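Local coordinates for SmhA (Serratia marcescens, PDB 7A27), which is one component of a tripartite alpha-pore-forming toxin and probably helps build a membrane pore together with its two partner proteins, at residues 21-34 / 351-363. Numbering follows the deposited sequence.
Sequences ISSQALLNQSYSNL and NAKANYAGNNILP
The carbonyl oxygen of Y356, in the last turn of helix 325-358, receives the amide of Q29: NE2 of Q29 lies 2.9 Å from Y356 O, the N-H points nearly straight at it (163°), and the donor sits in the carbonyl plane on a lone pair. Q29 reaches this far because its CG stands anti to the backbone N and the chain beyond runs extended. The amide's oxygen faces N359, whose ND2 makes a weak bond of 3.4 Å to Q29 OE1 and a second weak one to S30 OG; the two amide planes stand 80° apart. ND2 of N359 also comes within 2.8 Å of L26 O.

Such a site shows how an amide side chain can settle the end of one helix against the flank of another. Here helices 14-37 and 325-358 run almost parallel, 8° apart over these segments, within the elongated helical bundle of this toxin component, and the second helix ends at G358, from which a type I beta turn runs to I361. N359 has been seen to bind calcium, though none is bound in this chain.

On the N-terminal side of that turn, Y356 enters as a knob among S22, A25, L26 and Q29. CD2 of L26 makes a CH-pi contact over one ring face, 4.1 Å from the centroid, while A25 CB lies in plane at the edge, 3.8 Å from Y356 CE1. The hydroxyls of Y356 and S22 both hydrogen-bond to that of Y80 on helix 48-96.

Within the turn, N33 ND2 gives N360 O a weak bond of 3.2 Å; just beyond it, L362 lays its CB 3.6 Å from N33 CB as the two side chains pass in opposite directions, and its CD2 packs against the backbone at S30 and L34.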
loop_
_atom_site.group_PDB
_atom_site.type_symbol
_atom_site.label_atom_id
_atom_site.label_comp_id
_atom_site.label_asym_id
_atom_site.label_seq_id
_atom_site.Cartn_x
_atom_site.Cartn_y
_atom_site.Cartn_z
ATOM N N ILE A 21 2.341 5.695 3.336
ATOM C CA ILE A 21 2.456 4.206 3.380
ATOM C C ILE A 21 1.073 3.628 3.107
ATOM O O ILE A 21 0.969 2.787 2.195
ATOM C CB ILE A 21 3.037 3.684 4.702
ATOM C CG1 ILE A 21 4.512 4.079 4.841
ATOM C CG2 ILE A 21 2.855 2.170 4.791
ATOM C CD1 ILE A 21 5.110 3.832 6.215
ATOM N N SER A 22 0.060 4.050 3.877
ATOM C CA SER A 22 -1.346 3.595 3.717
ATOM C C SER A 22 -1.698 3.633 2.213
ATOM O O SER A 22 -2.195 2.623 1.687
ATOM C CB SER A 22 -2.303 4.443 4.550
ATOM O OG SER A 22 -2.061 4.328 5.946
ATOM N N SER A 23 -1.421 4.750 1.541
ATOM C CA SER A 23 -1.766 4.995 0.122
ATOM C C SER A 23 -1.371 3.812 -0.772
ATOM O O SER A 23 -2.187 3.405 -1.603
ATOM C CB SER A 23 -1.130 6.257 -0.369
ATOM O OG SER A 23 -1.302 6.382 -1.768
ATOM N N GLN A 24 -0.161 3.288 -0.634
ATOM C CA GLN A 24 0.347 2.210 -1.519
ATOM C C GLN A 24 -0.061 0.857 -0.949
ATOM O O GLN A 24 -0.531 0.036 -1.726
ATOM C CB GLN A 24 1.860 2.345 -1.713
ATOM C CG GLN A 24 2.310 3.698 -2.260
ATOM C CD GLN A 24 1.840 4.042 -3.655
ATOM O OE1 GLN A 24 1.242 3.243 -4.378
ATOM N NE2 GLN A 24 2.123 5.266 -4.065
ATOM N N ALA A 25 0.096 0.628 0.350
ATOM C CA ALA A 25 -0.246 -0.656 1.011
ATOM C C ALA A 25 -1.721 -0.973 0.794
ATOM O O ALA A 25 -2.000 -2.126 0.487
ATOM C CB ALA A 25 0.079 -0.634 2.489
ATOM N N LEU A 26 -2.635 -0.011 0.959
ATOM C CA LEU A 26 -4.090 -0.235 0.759
ATOM C C LEU A 26 -4.334 -0.633 -0.693
ATOM O O LEU A 26 -5.087 -1.574 -0.924
ATOM C CB LEU A 26 -4.887 1.028 1.090
ATOM C CG LEU A 26 -5.012 1.373 2.563
ATOM C CD1 LEU A 26 -5.579 2.770 2.731
ATOM C CD2 LEU A 26 -5.866 0.371 3.296
ATOM N N LEU A 27 -3.757 0.101 -1.633
ATOM C CA LEU A 27 -3.902 -0.196 -3.074
ATOM C C LEU A 27 -3.325 -1.597 -3.334
ATOM O O LEU A 27 -3.983 -2.382 -4.006
ATOM C CB LEU A 27 -3.213 0.887 -3.909
ATOM C CG LEU A 27 -3.350 0.720 -5.414
ATOM C CD1 LEU A 27 -4.792 0.611 -5.820
ATOM C CD2 LEU A 27 -2.731 1.876 -6.156
ATOM N N ASN A 28 -2.174 -1.933 -2.759
ATOM C CA ASN A 28 -1.503 -3.236 -2.994
ATOM C C ASN A 28 -2.372 -4.352 -2.398
ATOM O O ASN A 28 -2.285 -5.497 -2.865
ATOM C CB ASN A 28 -0.084 -3.262 -2.427
ATOM C CG ASN A 28 0.821 -4.235 -3.161
ATOM O OD1 ASN A 28 0.552 -4.609 -4.305
ATOM N ND2 ASN A 28 1.910 -4.633 -2.516
ATOM N N GLN A 29 -3.183 -4.028 -1.401
ATOM C CA GLN A 29 -4.137 -4.969 -0.759
ATOM C C GLN A 29 -5.165 -5.344 -1.837
ATOM O O GLN A 29 -5.461 -6.557 -1.975
ATOM C CB GLN A 29 -4.727 -4.281 0.482
ATOM C CG GLN A 29 -5.491 -5.170 1.437
ATOM C CD GLN A 29 -5.945 -4.433 2.684
ATOM O OE1 GLN A 29 -5.930 -3.213 2.760
ATOM N NE2 GLN A 29 -6.370 -5.175 3.697
ATOM N N SER A 30 -5.644 -4.343 -2.600
ATOM C CA SER A 30 -6.663 -4.492 -3.670
ATOM C C SER A 30 -6.046 -5.236 -4.858
ATOM O O SER A 30 -6.734 -6.074 -5.429
ATOM C CB SER A 30 -7.258 -3.161 -4.092
ATOM O OG SER A 30 -7.901 -2.495 -3.014
ATOM N N TYR A 31 -4.789 -4.969 -5.203
ATOM C CA TYR A 31 -4.081 -5.666 -6.311
ATOM C C TYR A 31 -3.815 -7.118 -5.919
ATOM O O TYR A 31 -3.796 -7.953 -6.815
ATOM C CB TYR A 31 -2.809 -4.937 -6.742
ATOM C CG TYR A 31 -3.027 -3.631 -7.460
ATOM C CD1 TYR A 31 -4.075 -3.464 -8.353
ATOM C CD2 TYR A 31 -2.125 -2.592 -7.339
ATOM C CE1 TYR A 31 -4.269 -2.268 -9.025
ATOM C CE2 TYR A 31 -2.294 -1.395 -8.011
ATOM C CZ TYR A 31 -3.373 -1.237 -8.849
ATOM O OH TYR A 31 -3.547 -0.077 -9.516
ATOM N N SER A 32 -3.635 -7.413 -4.635
ATOM C CA SER A 32 -3.513 -8.810 -4.143
ATOM C C SER A 32 -4.861 -9.504 -4.332
ATOM O O SER A 32 -4.861 -10.639 -4.826
ATOM C CB SER A 32 -3.087 -8.885 -2.713
ATOM O OG SER A 32 -1.839 -8.250 -2.563
ATOM N N ASN A 33 -5.959 -8.839 -3.960
ATOM C CA ASN A 33 -7.318 -9.412 -4.080
ATOM C C ASN A 33 -7.627 -9.671 -5.558
ATOM O O ASN A 33 -8.321 -10.665 -5.847
ATOM C CB ASN A 33 -8.378 -8.512 -3.452
ATOM C CG ASN A 33 -8.427 -8.624 -1.946
ATOM O OD1 ASN A 33 -8.347 -9.728 -1.385
ATOM N ND2 ASN A 33 -8.597 -7.481 -1.290
ATOM N N LEU A 34 -7.129 -8.819 -6.454
ATOM C CA LEU A 34 -7.384 -8.960 -7.905
ATOM C C LEU A 34 -6.674 -10.227 -8.400
ATOM O O LEU A 34 -7.299 -10.993 -9.118
ATOM C CB LEU A 34 -6.901 -7.709 -8.640
ATOM C CG LEU A 34 -7.162 -7.693 -10.142
ATOM C CD1 LEU A 34 -8.646 -7.598 -10.457
ATOM C CD2 LEU A 34 -6.431 -6.546 -10.790
ATOM N N ASN A 351 -8.208 5.577 11.591
ATOM C CA ASN A 351 -8.882 5.518 10.261
ATOM C C ASN A 351 -8.105 4.570 9.332
ATOM O O ASN A 351 -8.749 3.848 8.562
ATOM C CB ASN A 351 -9.099 6.906 9.640
ATOM C CG ASN A 351 -9.958 6.861 8.381
ATOM O OD1 ASN A 351 -10.996 6.199 8.347
ATOM N ND2 ASN A 351 -9.554 7.560 7.334
ATOM N N ALA A 352 -6.775 4.579 9.385
ATOM C CA ALA A 352 -5.918 3.712 8.541
ATOM C C ALA A 352 -6.171 2.249 8.907
ATOM O O ALA A 352 -6.292 1.423 7.977
ATOM C CB ALA A 352 -4.466 4.073 8.688
ATOM N N LYS A 353 -6.289 1.951 10.207
ATOM C CA LYS A 353 -6.530 0.570 10.712
ATOM C C LYS A 353 -7.925 0.107 10.281
ATOM O O LYS A 353 -8.064 -1.085 9.939
ATOM C CB LYS A 353 -6.373 0.482 12.234
ATOM C CG LYS A 353 -4.944 0.602 12.732
ATOM C CD LYS A 353 -4.805 0.681 14.228
ATOM C CE LYS A 353 -5.237 -0.594 14.908
ATOM N NZ LYS A 353 -4.974 -0.509 16.366
ATOM N N ALA A 354 -8.922 0.995 10.342
ATOM C CA ALA A 354 -10.312 0.722 9.914
ATOM C C ALA A 354 -10.304 0.424 8.411
ATOM O O ALA A 354 -11.011 -0.497 7.991
ATOM C CB ALA A 354 -11.222 1.873 10.251
ATOM N N ASN A 355 -9.503 1.162 7.647
ATOM C CA ASN A 355 -9.374 0.988 6.179
ATOM C C ASN A 355 -8.711 -0.360 5.875
ATOM O O ASN A 355 -9.233 -1.078 5.014
ATOM C CB ASN A 355 -8.635 2.159 5.525
ATOM C CG ASN A 355 -9.527 3.337 5.176
ATOM O OD1 ASN A 355 -10.713 3.171 4.909
ATOM N ND2 ASN A 355 -8.943 4.522 5.108
ATOM N N TYR A 356 -7.613 -0.712 6.553
ATOM C CA TYR A 356 -6.921 -2.011 6.326
ATOM C C TYR A 356 -7.883 -3.151 6.644
ATOM O O TYR A 356 -7.751 -4.208 6.013
ATOM C CB TYR A 356 -5.655 -2.156 7.171
ATOM C CG TYR A 356 -4.438 -1.408 6.678
ATOM C CD1 TYR A 356 -3.802 -1.778 5.505
ATOM C CD2 TYR A 356 -3.871 -0.390 7.419
ATOM C CE1 TYR A 356 -2.670 -1.117 5.050
ATOM C CE2 TYR A 356 -2.760 0.284 6.972
ATOM C CZ TYR A 356 -2.139 -0.080 5.794
ATOM O OH TYR A 356 -1.022 0.609 5.412
ATOM N N ALA A 357 -8.805 -2.957 7.590
ATOM C CA ALA A 357 -9.808 -3.983 7.966
ATOM C C ALA A 357 -10.852 -4.087 6.854
ATOM O O ALA A 357 -11.067 -5.209 6.369
ATOM C CB ALA A 357 -10.449 -3.666 9.294
ATOM N N GLY A 358 -11.440 -2.954 6.452
ATOM C CA GLY A 358 -12.545 -2.863 5.474
ATOM C C GLY A 358 -12.114 -3.235 4.072
ATOM O O GLY A 358 -12.874 -3.957 3.382
ATOM N N ASN A 359 -10.913 -2.806 3.685
ATOM C CA ASN A 359 -10.342 -3.006 2.329
ATOM C C ASN A 359 -9.781 -4.424 2.168
ATOM O O ASN A 359 -9.088 -4.639 1.148
ATOM C CB ASN A 359 -9.258 -1.969 2.026
ATOM C CG ASN A 359 -8.887 -1.895 0.560
ATOM O OD1 ASN A 359 -9.749 -2.016 -0.311
ATOM N ND2 ASN A 359 -7.609 -1.698 0.280
ATOM N N ASN A 360 -10.091 -5.358 3.084
ATOM C CA ASN A 360 -9.605 -6.760 3.002
ATOM C C ASN A 360 -10.394 -7.514 1.931
ATOM O O ASN A 360 -9.905 -8.556 1.476
ATOM C CB ASN A 360 -9.697 -7.532 4.317
ATOM C CG ASN A 360 -8.987 -8.871 4.218
ATOM O OD1 ASN A 360 -7.820 -8.949 3.819
ATOM N ND2 ASN A 360 -9.670 -9.944 4.562
ATOM N N ILE A 361 -11.572 -7.013 1.564
ATOM C CA ILE A 361 -12.466 -7.642 0.548
ATOM C C ILE A 361 -12.596 -6.690 -0.650
ATOM O O ILE A 361 -12.677 -5.474 -0.433
ATOM C CB ILE A 361 -13.827 -8.044 1.168
ATOM C CG1 ILE A 361 -14.709 -8.785 0.153
ATOM C CG2 ILE A 361 -14.538 -6.842 1.767
ATOM C CD1 ILE A 361 -14.095 -10.055 -0.454
ATOM N N LEU A 362 -12.574 -7.235 -1.873
ATOM C CA LEU A 362 -12.694 -6.502 -3.165
ATOM C C LEU A 362 -14.028 -6.895 -3.789
ATOM O O LEU A 362 -14.094 -7.800 -4.619
ATOM C CB LEU A 362 -11.521 -6.892 -4.070
ATOM C CG LEU A 362 -11.349 -6.085 -5.355
ATOM C CD1 LEU A 362 -10.974 -4.646 -5.024
ATOM C CD2 LEU A 362 -10.286 -6.722 -6.258
ATOM N N PRO A 363 -15.133 -6.217 -3.400
ATOM C CA PRO A 363 -16.477 -6.613 -3.837
ATOM C C PRO A 363 -16.744 -6.587 -5.346
ATOM O O PRO A 363 -16.110 -5.847 -6.010
ATOM C CB PRO A 363 -17.369 -5.574 -3.139
ATOM C CG PRO A 363 -16.462 -4.407 -2.830
ATOM C CD PRO A 363 -15.143 -5.054 -2.491
#